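Local coordinates for protein lipase (Pelosinus fermentans, PDB 5AH0) that probably hydrolyses ester bonds as a lipase of the alpha/beta-hydrolase clan, and breaks down the polyester poly(butylene adipate-co-terephthalate), at residues His82-Arg87 with Thr137-Leu142; Thr78-Ser83 with Ser230-Ala235; Asn275-Val280 with Cys361-Asn366; Pro285-Phe290 with Asp315-Thr320. All blocks are in the same frame, centred on the assembly; numbering follows the deposited sequence.

Contact 1: residues His82-Arg87 with Thr137-Leu142. With ZN (zinc ion), chain C.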
loop_
_atom_site.group_PDB
_atom_site.type_symbol
_atom_site.label_atom_id
_atom_site.label_comp_id
_atom_site.label_asym_id
_atom_site.label_seq_id
_atom_site.Cartn_x
_atom_site.Cartn_y
_atom_site.Cartn_z
ATOM N N HIS A 82 10.641 18.202 5.746
ATOM C CA HIS A 82 10.941 16.915 6.381
ATOM C C HIS A 82 12.110 16.919 7.348
ATOM O O HIS A 82 12.678 17.949 7.669
ATOM C CB HIS A 82 11.286 15.864 5.324
ATOM C CG HIS A 82 10.113 15.140 4.754
ATOM N ND1 HIS A 82 8.878 15.126 5.358
ATOM C CD2 HIS A 82 9.991 14.409 3.621
ATOM C CE1 HIS A 82 8.045 14.404 4.625
ATOM N NE2 HIS A 82 8.696 13.963 3.564
ATOM N N SER A 83 12.422 15.719 7.818
ATOM C CA SER A 83 13.782 15.309 8.097
ATOM C C SER A 83 14.162 14.572 6.831
ATOM O O SER A 83 13.389 13.743 6.357
ATOM C CB SER A 83 13.886 14.393 9.316
ATOM O OG SER A 83 13.218 14.932 10.438
ATOM N N ARG A 84 15.307 14.894 6.241
ATOM C CA ARG A 84 15.706 14.239 4.999
ATOM C C ARG A 84 15.898 12.739 5.189
ATOM O O ARG A 84 15.496 11.935 4.351
ATOM C CB ARG A 84 16.995 14.851 4.441
ATOM C CG ARG A 84 17.429 14.197 3.139
ATOM C CD ARG A 84 18.870 14.474 2.777
ATOM N NE ARG A 84 19.309 13.583 1.709
ATOM C CZ ARG A 84 20.362 13.800 0.930
ATOM N NH1 ARG A 84 21.091 14.899 1.080
ATOM N NH2 ARG A 84 20.673 12.923 -0.014
ATOM N N TYR A 85 16.524 12.378 6.302
ATOM C CA TYR A 85 16.901 10.998 6.557
ATOM C C TYR A 85 15.946 10.337 7.541
ATOM O O TYR A 85 15.556 10.943 8.540
ATOM C CB TYR A 85 18.336 10.925 7.083
ATOM C CG TYR A 85 19.401 11.231 6.047
ATOM C CD1 TYR A 85 19.794 10.266 5.123
ATOM C CD2 TYR A 85 20.033 12.476 6.006
ATOM C CE1 TYR A 85 20.778 10.531 4.179
ATOM C CE2 TYR A 85 21.015 12.751 5.063
ATOM C CZ TYR A 85 21.382 11.774 4.154
ATOM O OH TYR A 85 22.353 12.028 3.214
ATOM N N GLY A 86 15.570 9.094 7.247
ATOM C CA GLY A 86 14.663 8.336 8.092
ATOM C C GLY A 86 15.360 7.288 8.940
ATOM O O GLY A 86 16.432 7.528 9.499
ATOM N N ARG A 87 14.746 6.113 9.036
ATOM C CA ARG A 87 15.284 5.028 9.850
ATOM C C ARG A 87 16.322 4.246 9.073
ATOM O O ARG A 87 16.507 4.460 7.873
ATOM C CB ARG A 87 14.169 4.093 10.308
ATOM C CG ARG A 87 13.081 4.775 11.088
ATOM C CD ARG A 87 12.015 3.782 11.546
ATOM N NE ARG A 87 10.961 4.482 12.276
ATOM C CZ ARG A 87 9.901 3.909 12.839
ATOM N NH1 ARG A 87 9.714 2.592 12.760
ATOM N NH2 ARG A 87 9.024 4.669 13.483
ATOM N N THR A 137 19.992 19.120 -7.838
ATOM C CA THR A 137 20.261 19.839 -6.607
ATOM C C THR A 137 20.441 18.899 -5.426
ATOM O O THR A 137 19.464 18.530 -4.770
ATOM C CB THR A 137 19.140 20.826 -6.290
ATOM O OG1 THR A 137 18.676 21.425 -7.505
ATOM C CG2 THR A 137 19.640 21.904 -5.335
ATOM N N THR A 138 21.682 18.502 -5.170
ATOM C CA THR A 138 22.020 17.713 -3.990
ATOM C C THR A 138 23.518 17.883 -3.780
ATOM O O THR A 138 24.307 17.677 -4.702
ATOM C CB THR A 138 21.611 16.204 -4.142
ATOM O OG1 THR A 138 21.895 15.481 -2.935
ATOM C CG2 THR A 138 22.315 15.542 -5.319
ATOM N N PRO A 139 23.913 18.281 -2.562
ATOM C CA PRO A 139 25.310 18.667 -2.328
ATOM C C PRO A 139 26.263 17.520 -2.634
ATOM O O PRO A 139 26.994 17.555 -3.622
ATOM C CB PRO A 139 25.341 19.047 -0.842
ATOM C CG PRO A 139 24.054 18.576 -0.252
ATOM C CD PRO A 139 23.168 18.032 -1.317
ATOM N N SER A 140 26.230 16.499 -1.802
ATOM C CA SER A 140 26.891 15.257 -2.125
ATOM C C SER A 140 26.100 14.177 -1.437
ATOM O O SER A 140 25.071 14.459 -0.802
ATOM C CB SER A 140 28.349 15.244 -1.675
ATOM O OG SER A 140 28.449 15.277 -0.265
ATOM N N GLN A 141 26.558 12.943 -1.592
ATOM C CA GLN A 141 25.954 11.830 -0.890
ATOM C C GLN A 141 24.464 11.719 -1.241
ATOM O O GLN A 141 23.610 11.765 -0.358
ATOM C CB GLN A 141 26.151 12.006 0.616
ATOM C CG GLN A 141 26.645 10.773 1.327
ATOM C CD GLN A 141 26.669 10.943 2.830
ATOM O OE1 GLN A 141 25.748 10.512 3.529
ATOM N NE2 GLN A 141 27.719 11.587 3.339
ATOM N N LEU A 142 24.161 11.619 -2.534
ATOM C CA LEU A 142 22.790 11.427 -3.017
ATOM C C LEU A 142 22.347 9.962 -2.884
ATOM O O LEU A 142 23.161 9.051 -3.053
ATOM C CB LEU A 142 22.681 11.881 -4.475
ATOM C CG LEU A 142 21.366 11.647 -5.215
ATOM C CD1 LEU A 142 20.291 12.612 -4.725
ATOM C CD2 LEU A 142 21.553 11.760 -6.717
HETATM ZN ZN ZN C . 7.688 13.288 1.884
#
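Arg-84 reaches Gln-141 because its side chain leaves the backbone with CG anti to N (chi1 -179°) and then stays extended from CG to NE. This extended arm reaches across to loop 137-142 and sets the guanidinium beside it. Tyr-85 follows with CG beside its backbone N, which carries its ring out alongside the same arm. Its hydroxyl OH sits over the centre of the Arg-84 guanidinium, 3.5 Å above the plane. Arg-84 NH2 gives a weak hydrogen bond to Gln-141 O, 3.2 Å long and well bent (122° at the hydrogen). Leu-142 CA lies at the edge of the guanidinium, near its plane. Thr-138 OG1 stands 4.1 Å from Arg-84 NH2 and approaches obliquely. The firmer hold is outside the two segments, where Arg-84 NE makes a salt bridge with Asp-71. The arginine sits just before the first residue of strand 85-89, which pairs antiparallel with strand 68-71. His-82, two residues earlier, is a zinc ligand. The loop 137-142 follows helix 132-136 and lies at the surface. Cut back to alanine, position 84 would probably leave Asp-71 without its charged mate and Gln-141 O without its weak donor. Beyond the arginine, Tyr-85 OH comes 3.7 Å from Gln-141 OE1. The tyrosine and glutamine side chains meet at about a right angle, with the ring and amide planes 47° apart.

Contact 2: residues Thr78-Ser83 with Ser230-Ala235. With ZN (zinc ion), chain C.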
loop_
_atom_site.group_PDB
_atom_site.type_symbol
_atom_site.label_atom_id
_atom_site.label_comp_id
_atom_site.label_asym_id
_atom_site.label_seq_id
_atom_site.Cartn_x
_atom_site.Cartn_y
_atom_site.Cartn_z
ATOM N N THR A 78 13.129 19.152 1.815
ATOM C CA THR A 78 13.126 20.588 2.045
ATOM C C THR A 78 11.824 21.229 1.591
ATOM O O THR A 78 11.235 22.027 2.317
ATOM C CB THR A 78 14.295 21.283 1.321
ATOM O OG1 THR A 78 15.515 20.580 1.587
ATOM C CG2 THR A 78 14.429 22.722 1.797
ATOM N N GLN A 79 11.388 20.885 0.383
ATOM C CA GLN A 79 10.162 21.450 -0.173
ATOM C C GLN A 79 8.931 21.123 0.677
ATOM O O GLN A 79 8.003 21.924 0.779
ATOM C CB GLN A 79 9.953 20.948 -1.601
ATOM C CG GLN A 79 8.590 21.284 -2.173
ATOM C CD GLN A 79 8.375 20.698 -3.549
ATOM O OE1 GLN A 79 7.420 19.947 -3.774
ATOM N NE2 GLN A 79 9.261 21.044 -4.485
ATOM N N LYS A 80 8.925 19.948 1.291
ATOM C CA LYS A 80 7.792 19.551 2.106
ATOM C C LYS A 80 8.004 19.877 3.587
ATOM O O LYS A 80 7.045 19.953 4.350
ATOM C CB LYS A 80 7.519 18.062 1.928
ATOM C CG LYS A 80 6.460 17.759 0.890
ATOM C CD LYS A 80 6.928 18.081 -0.522
ATOM C CE LYS A 80 5.834 17.825 -1.563
ATOM N NZ LYS A 80 4.947 19.013 -1.759
ATOM N N GLY A 81 9.254 20.056 4.001
ATOM C CA GLY A 81 9.534 20.328 5.399
ATOM C C GLY A 81 9.750 19.071 6.225
ATOM O O GLY A 81 9.124 18.895 7.271
ATOM N N HIS A 82 10.641 18.202 5.746
ATOM C CA HIS A 82 10.941 16.915 6.381
ATOM C C HIS A 82 12.110 16.919 7.348
ATOM O O HIS A 82 12.678 17.949 7.669
ATOM C CB HIS A 82 11.286 15.864 5.324
ATOM C CG HIS A 82 10.113 15.140 4.754
ATOM N ND1 HIS A 82 8.878 15.126 5.358
ATOM C CD2 HIS A 82 9.991 14.409 3.621
ATOM C CE1 HIS A 82 8.045 14.404 4.625
ATOM N NE2 HIS A 82 8.696 13.963 3.564
ATOM N N SER A 83 12.422 15.719 7.818
ATOM C CA SER A 83 13.782 15.309 8.097
ATOM C C SER A 83 14.162 14.572 6.831
ATOM O O SER A 83 13.389 13.743 6.357
ATOM C CB SER A 83 13.886 14.393 9.316
ATOM O OG SER A 83 13.218 14.932 10.438
ATOM N N SER A 230 -2.134 21.233 5.867
ATOM C CA SER A 230 -1.096 22.157 5.394
ATOM C C SER A 230 -0.178 21.558 4.325
ATOM O O SER A 230 0.339 22.276 3.471
ATOM C CB SER A 230 -0.254 22.655 6.570
ATOM O OG SER A 230 0.490 21.602 7.141
ATOM N N THR A 231 0.057 20.255 4.390
ATOM C CA THR A 231 0.884 19.615 3.378
ATOM C C THR A 231 0.066 18.744 2.429
ATOM O O THR A 231 -1.086 18.412 2.706
ATOM C CB THR A 231 1.979 18.752 4.013
ATOM O OG1 THR A 231 2.767 18.161 2.978
ATOM C CG2 THR A 231 1.367 17.651 4.829
ATOM N N ASN A 232 0.663 18.396 1.297
ATOM C CA ASN A 232 0.054 17.440 0.382
ATOM C C ASN A 232 0.915 16.183 0.328
ATOM O O ASN A 232 0.881 15.439 -0.643
ATOM C CB ASN A 232 -0.113 18.038 -1.019
ATOM C CG ASN A 232 1.221 18.316 -1.700
ATOM O OD1 ASN A 232 2.244 18.501 -1.041
ATOM N ND2 ASN A 232 1.213 18.336 -3.028
ATOM N N ASP A 233 1.695 15.970 1.385
ATOM C CA ASP A 233 2.681 14.894 1.432
ATOM C C ASP A 233 2.304 13.808 2.423
ATOM O O ASP A 233 3.170 13.187 3.037
ATOM C CB ASP A 233 4.062 15.463 1.789
ATOM C CG ASP A 233 5.197 14.475 1.530
ATOM O OD1 ASP A 233 5.171 13.793 0.479
ATOM O OD2 ASP A 233 6.115 14.385 2.381
ATOM N N LEU A 234 1.009 13.563 2.570
ATOM C CA LEU A 234 0.557 12.472 3.420
ATOM C C LEU A 234 -0.443 11.592 2.668
ATOM O O LEU A 234 -0.880 11.947 1.563
ATOM C CB LEU A 234 -0.042 13.027 4.706
ATOM C CG LEU A 234 1.004 13.629 5.645
ATOM C CD1 LEU A 234 0.348 14.484 6.704
ATOM C CD2 LEU A 234 1.822 12.536 6.294
ATOM N N ALA A 235 -0.790 10.448 3.257
ATOM C CA ALA A 235 -1.691 9.493 2.604
ATOM C C ALA A 235 -3.021 10.134 2.212
ATOM O O ALA A 235 -3.552 9.850 1.142
ATOM C CB ALA A 235 -1.940 8.290 3.500
HETATM ZN ZN ZN C . 7.688 13.288 1.884
#
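Lys-80 and His-82 carry the first segment's side of the contact with Asn-232 and Asp-233. Gln-79 takes part indirectly, since its OE1 accepts a weak hydrogen bond from Lys-80 NZ. The lysine chain bends at chi2 (69°) and again at chi4 (88°). Near its root it packs against the aspartate, with Lys-80 CG 3.4 Å from Asp-233 CB, while its end turns to the asparagine. There Lys-80 NZ donates to Asn-232 OD1 over 2.8 Å, in the carbonyl plane and on a lone pair. A leucine in place of Lys-80 would probably leave Asn-232 OD1 without this donor and its side chain freer to turn. Gly-81 comes next, with positive phi. It is the C-prime residue of a Schellman motif, which ends the helix and swings the chain to His-82. His-82 NE2 binds the zinc ion at 2.1 Å and Asp-233 OD2 binds it at 2.0 Å. The two ligands come from opposite directions, their ring and carboxylate planes 46° apart. Asp-56 and His-76 complete the site. Thr-231 steadies the aspartate's backbone in an ST turn, its OG1 accepting from Asp-233 N at 2.9 Å. The metal thus ties helix 74-80, through His-76, and the chain just after it, through His-82, to the short loop between helices 227-230 and 235-238, with helix 54-66 contributing Asp-56.

Contact 3: residues Asn275-Val280 with Cys361-Asn366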
loop_
_atom_site.group_PDB
_atom_site.type_symbol
_atom_site.label_atom_id
_atom_site.label_comp_id
_atom_site.label_asym_id
_atom_site.label_seq_id
_atom_site.Cartn_x
_atom_site.Cartn_y
_atom_site.Cartn_z
ATOM N N ASN A 275 -15.275 -13.203 13.814
ATOM C CA ASN A 275 -14.248 -13.572 12.865
ATOM C C ASN A 275 -13.643 -12.355 12.162
ATOM O O ASN A 275 -12.719 -12.493 11.366
ATOM C CB ASN A 275 -14.862 -14.529 11.838
ATOM C CG ASN A 275 -13.893 -15.568 11.349
ATOM O OD1 ASN A 275 -12.871 -15.830 11.988
ATOM N ND2 ASN A 275 -14.224 -16.196 10.221
ATOM N N GLU A 276 -14.159 -11.163 12.454
ATOM C CA GLU A 276 -13.754 -9.980 11.699
ATOM C C GLU A 276 -13.467 -8.778 12.584
ATOM O O GLU A 276 -13.821 -8.767 13.760
ATOM C CB GLU A 276 -14.826 -9.610 10.672
ATOM C CG GLU A 276 -16.224 -9.428 11.254
ATOM C CD GLU A 276 -17.306 -9.432 10.177
ATOM O OE1 GLU A 276 -17.003 -8.973 9.048
ATOM O OE2 GLU A 276 -18.450 -9.887 10.457
ATOM N N LEU A 277 -12.808 -7.776 12.006
ATOM C CA LEU A 277 -12.542 -6.528 12.709
ATOM C C LEU A 277 -13.845 -5.815 13.070
ATOM O O LEU A 277 -14.665 -5.528 12.201
ATOM C CB LEU A 277 -11.674 -5.608 11.856
ATOM C CG LEU A 277 -10.286 -6.124 11.463
ATOM C CD1 LEU A 277 -9.561 -5.099 10.618
ATOM C CD2 LEU A 277 -9.465 -6.454 12.725
ATOM N N PRO A 278 -14.035 -5.516 14.360
ATOM C CA PRO A 278 -15.271 -4.848 14.756
ATOM C C PRO A 278 -15.154 -3.335 14.724
ATOM O O PRO A 278 -14.055 -2.783 14.835
ATOM C CB PRO A 278 -15.472 -5.332 16.187
ATOM C CG PRO A 278 -14.050 -5.463 16.713
ATOM C CD PRO A 278 -13.202 -5.885 15.527
ATOM N N HIS A 279 -16.293 -2.676 14.568
ATOM C CA HIS A 279 -16.384 -1.263 14.880
ATOM C C HIS A 279 -16.657 -1.094 16.378
ATOM O O HIS A 279 -17.665 -1.576 16.907
ATOM C CB HIS A 279 -17.466 -0.606 14.050
ATOM C CG HIS A 279 -17.349 0.878 14.005
ATOM N ND1 HIS A 279 -17.752 1.682 15.047
ATOM C CD2 HIS A 279 -16.858 1.706 13.056
ATOM C CE1 HIS A 279 -17.527 2.944 14.735
ATOM N NE2 HIS A 279 -16.975 2.986 13.536
ATOM N N VAL A 280 -15.741 -0.448 17.079
ATOM C CA VAL A 280 -15.831 -0.398 18.537
ATOM C C VAL A 280 -16.983 0.488 19.040
ATOM O O VAL A 280 -17.409 0.379 20.185
ATOM C CB VAL A 280 -14.487 0.062 19.133
ATOM C CG1 VAL A 280 -14.512 0.025 20.641
ATOM C CG2 VAL A 280 -13.363 -0.845 18.628
ATOM N N CYS A 361 -6.475 -9.203 2.327
ATOM C CA CYS A 361 -5.152 -9.512 2.871
ATOM C C CYS A 361 -5.259 -10.586 3.954
ATOM O O CYS A 361 -4.296 -10.873 4.645
ATOM C CB CYS A 361 -4.454 -8.256 3.411
ATOM S SG CYS A 361 -5.276 -7.385 4.792
ATOM N N GLY A 362 -6.436 -11.176 4.112
ATOM C CA GLY A 362 -6.549 -12.398 4.898
ATOM C C GLY A 362 -7.306 -12.338 6.212
ATOM O O GLY A 362 -7.286 -13.289 6.990
ATOM N N ILE A 363 -7.988 -11.232 6.449
ATOM C CA ILE A 363 -8.697 -11.000 7.696
ATOM C C ILE A 363 -10.190 -10.788 7.432
ATOM O O ILE A 363 -10.589 -9.800 6.802
ATOM C CB ILE A 363 -8.116 -9.775 8.412
ATOM C CG1 ILE A 363 -6.620 -9.977 8.652
ATOM C CG2 ILE A 363 -8.829 -9.512 9.707
ATOM C CD1 ILE A 363 -5.855 -8.670 8.890
ATOM N N GLY A 364 -11.024 -11.713 7.882
ATOM C CA GLY A 364 -12.455 -11.518 7.717
ATOM C C GLY A 364 -13.237 -12.773 7.430
ATOM O O GLY A 364 -12.675 -13.865 7.334
ATOM N N THR A 365 -14.545 -12.611 7.286
ATOM C CA THR A 365 -15.446 -13.736 7.090
ATOM C C THR A 365 -15.380 -14.307 5.673
ATOM O O THR A 365 -16.004 -15.327 5.379
ATOM C CB THR A 365 -16.907 -13.335 7.385
ATOM O OG1 THR A 365 -17.357 -12.397 6.389
ATOM C CG2 THR A 365 -17.020 -12.711 8.768
ATOM N N ASN A 366 -14.660 -13.631 4.786
ATOM C CA ASN A 366 -14.482 -14.147 3.437
ATOM C C ASN A 366 -13.045 -14.017 2.957
ATOM O O ASN A 366 -12.805 -13.745 1.775
ATOM C CB ASN A 366 -15.405 -13.448 2.455
ATOM C CG ASN A 366 -15.584 -14.236 1.187
ATOM O OD1 ASN A 366 -15.200 -15.408 1.116
ATOM N ND2 ASN A 366 -16.161 -13.603 0.170
HETATM O O HOH W 1 -15.164 -9.825 7.059
#
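Glu-276 and Thr-365 bring together two long loops of this alpha/beta-hydrolase. One follows strand 258-265 and the other follows strand 352-353, both of the parallel sheet. The glutamate and threonine side chains meet obliquely. Glu-276 CG lies between its backbone N and carbonyl carbon (chi1 54°), and beyond it the chain is extended. The carboxylate therefore runs past the methyl of the threonine, with Glu-276 CD 3.6 Å from Thr-365 CG2. Asn-275, less well ordered, comes beside the same methyl, its CB 4.2 Å from Thr-365 CG2. Gly-364 fills the middle with backbone alone, and its CA is 3.8 Å from Asn-275 O. The buried side chains of Leu-277 and Ile-363 cross at a slant in an apolar contact, Leu-277 CG lying 4.1 Å from Ile-363 CG2. Helix 173-190 backs the leucine through Leu-186 and Phe-189. No direct hydrogen bond joins the two segments. Glu-276 OE2 is instead held within its own loop by Thr-273 N. The polar link across is a single water, which probably donates to Glu-276 OE1 at 2.8 Å and accepts from Thr-365 N at 2.9 Å.

Contact 4: residues Pro285-Phe290 with Asp315-Thr320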
loop_
_atom_site.group_PDB
_atom_site.type_symbol
_atom_site.label_atom_id
_atom_site.label_comp_id
_atom_site.label_asym_id
_atom_site.label_seq_id
_atom_site.Cartn_x
_atom_site.Cartn_y
_atom_site.Cartn_z
ATOM N N PRO A 285 -19.549 -4.720 11.893
ATOM C CA PRO A 285 -18.190 -4.881 11.337
ATOM C C PRO A 285 -17.523 -3.499 11.148
ATOM O O PRO A 285 -18.259 -2.537 10.899
ATOM C CB PRO A 285 -18.439 -5.568 9.996
ATOM C CG PRO A 285 -19.710 -6.370 10.231
ATOM C CD PRO A 285 -20.564 -5.465 11.131
ATOM N N LEU A 286 -16.193 -3.406 11.261
ATOM C CA LEU A 286 -15.476 -2.134 11.118
ATOM C C LEU A 286 -15.844 -1.397 9.836
ATOM O O LEU A 286 -16.099 -0.204 9.855
ATOM C CB LEU A 286 -13.952 -2.360 11.141
ATOM C CG LEU A 286 -13.046 -1.135 10.939
ATOM C CD1 LEU A 286 -13.338 -0.089 12.014
ATOM C CD2 LEU A 286 -11.564 -1.494 10.996
ATOM N N LEU A 287 -15.895 -2.118 8.723
ATOM C CA LEU A 287 -16.073 -1.498 7.426
ATOM C C LEU A 287 -17.510 -1.098 7.098
ATOM O O LEU A 287 -17.759 -0.504 6.040
ATOM C CB LEU A 287 -15.560 -2.449 6.349
ATOM C CG LEU A 287 -14.067 -2.779 6.439
ATOM C CD1 LEU A 287 -13.668 -3.672 5.295
ATOM C CD2 LEU A 287 -13.269 -1.487 6.429
ATOM N N TYR A 288 -18.455 -1.432 7.979
ATOM C CA TYR A 288 -19.860 -1.201 7.678
ATOM C C TYR A 288 -20.202 0.284 7.401
ATOM O O TYR A 288 -20.780 0.599 6.365
ATOM C CB TYR A 288 -20.751 -1.751 8.792
ATOM C CG TYR A 288 -22.214 -1.422 8.567
ATOM C CD1 TYR A 288 -22.957 -2.091 7.600
ATOM C CD2 TYR A 288 -22.849 -0.430 9.311
ATOM C CE1 TYR A 288 -24.309 -1.777 7.377
ATOM C CE2 TYR A 288 -24.192 -0.116 9.106
ATOM C CZ TYR A 288 -24.915 -0.795 8.141
ATOM O OH TYR A 288 -26.234 -0.478 7.930
ATOM N N PRO A 289 -19.853 1.200 8.319
ATOM C CA PRO A 289 -20.230 2.579 8.006
ATOM C C PRO A 289 -19.428 3.160 6.840
ATOM O O PRO A 289 -19.944 3.998 6.102
ATOM C CB PRO A 289 -19.920 3.330 9.307
ATOM C CG PRO A 289 -18.793 2.555 9.908
ATOM C CD PRO A 289 -19.093 1.108 9.582
ATOM N N PHE A 290 -18.180 2.739 6.680
ATOM C CA PHE A 290 -17.356 3.287 5.608
ATOM C C PHE A 290 -17.817 2.823 4.226
ATOM O O PHE A 290 -17.901 3.633 3.301
ATOM C CB PHE A 290 -15.883 2.945 5.881
ATOM C CG PHE A 290 -15.424 3.462 7.215
ATOM C CD1 PHE A 290 -15.301 4.827 7.428
ATOM C CD2 PHE A 290 -15.208 2.604 8.278
ATOM C CE1 PHE A 290 -14.929 5.315 8.658
ATOM C CE2 PHE A 290 -14.833 3.099 9.516
ATOM C CZ PHE A 290 -14.691 4.447 9.703
ATOM N N ASP A 315 -15.246 -1.801 -1.654
ATOM C CA ASP A 315 -14.919 -2.917 -0.774
ATOM C C ASP A 315 -14.928 -2.491 0.695
ATOM O O ASP A 315 -14.424 -3.218 1.560
ATOM C CB ASP A 315 -13.550 -3.516 -1.135
ATOM C CG ASP A 315 -12.375 -2.549 -0.885
ATOM O OD1 ASP A 315 -12.589 -1.422 -0.376
ATOM O OD2 ASP A 315 -11.214 -2.928 -1.185
ATOM N N GLY A 316 -15.486 -1.309 0.973
ATOM C CA GLY A 316 -15.539 -0.805 2.337
ATOM C C GLY A 316 -14.485 0.268 2.568
ATOM O O GLY A 316 -14.608 1.100 3.465
ATOM N N VAL A 317 -13.449 0.274 1.737
ATOM C CA VAL A 317 -12.414 1.271 1.876
ATOM C C VAL A 317 -12.100 1.931 0.541
ATOM O O VAL A 317 -11.819 3.113 0.499
ATOM C CB VAL A 317 -11.105 0.669 2.464
ATOM C CG1 VAL A 317 -9.992 1.704 2.435
ATOM C CG2 VAL A 317 -11.322 0.181 3.896
ATOM N N VAL A 318 -12.162 1.174 -0.547
ATOM C CA VAL A 318 -11.777 1.691 -1.858
ATOM C C VAL A 318 -12.846 1.444 -2.920
ATOM O O VAL A 318 -13.401 0.353 -2.979
ATOM C CB VAL A 318 -10.458 1.048 -2.333
ATOM C CG1 VAL A 318 -10.016 1.641 -3.667
ATOM C CG2 VAL A 318 -9.381 1.243 -1.293
ATOM N N ASN A 319 -13.154 2.452 -3.739
ATOM C CA ASN A 319 -14.077 2.259 -4.857
ATOM C C ASN A 319 -13.580 1.162 -5.808
ATOM O O ASN A 319 -12.404 1.152 -6.177
ATOM C CB ASN A 319 -14.256 3.562 -5.632
ATOM C CG ASN A 319 -14.450 4.750 -4.723
ATOM O OD1 ASN A 319 -13.502 5.187 -4.067
ATOM N ND2 ASN A 319 -15.670 5.300 -4.690
ATOM N N THR A 320 -14.478 0.263 -6.215
ATOM C CA THR A 320 -14.112 -0.853 -7.083
ATOM C C THR A 320 -13.579 -0.372 -8.424
ATOM O O THR A 320 -12.639 -0.934 -8.959
ATOM C CB THR A 320 -15.312 -1.778 -7.337
ATOM O OG1 THR A 320 -15.826 -2.243 -6.087
ATOM C CG2 THR A 320 -14.901 -2.967 -8.163
#
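Gly-316 faces Leu-287 so closely that a CB on the glycine would lie only 3.1 Å from Leu-287 CB. Its backbone also takes a positive phi (103°), which would push a side chain against the preceding carbonyl. The bare backbone lets the two segments come near, and Gly-316 O lies 3.3 Å from Phe-290 CB. Leu-287 points at the loop with its two methyls split. Leu-287 CD1 rests 3.8 Å from Asp-315 O, and Leu-287 CD2 packs 3.6 Å from Val-317 CG2. Phe-290 starts toward the glycine, but its ring leads away and meets Phe-178 of helix 173-190 edge-to-face. Phe-178 also touches Leu-287 and Val-317. The loop is shaped by an Asx turn in which Asp-315 OD1 accepts from Val-317 N at 2.8 Å. The same oxygen takes a second bond from Val-318 N at 2.6 Å, and the two donors reach it from opposite faces of the carboxylate plane. This grip holds the carboxylate's rotation. Asp-315 OD2 bonds to His-357 ND1 and Thr-264 OG1. An aspartate paired with a histidine in this way is consistent with the acid and base of an alpha/beta-hydrolase catalytic triad. In segment 285-290, Tyr-288 N bonds to Pro-285 O, closing a type I turn that leads into helix 288-294.

In the fold
The contacts form two groups. Contacts 1 and 2 share His-82 and Ser-83, where helix 74-80 gives way to strand 85-89, and their centres are 14 Å apart. Both lie at the surface and include the zinc ligand His-82; contact 2 also holds Asp-233. Contacts 3 and 4 come later in the chain, with centres 11 Å apart, and contact 4 is nested inside the loop that contact 3 closes. They touch directly: Leu-277 O is 2.8 Å from Leu-286 N, a probable hydrogen bond. Contact 1 lies across the chain's centre from both, about 40 Å from contact 3 between centres. The metal site thus ties one flank, while on another side loops between strand 258-265 and helix 370-380 pack with the start of helix 288-294.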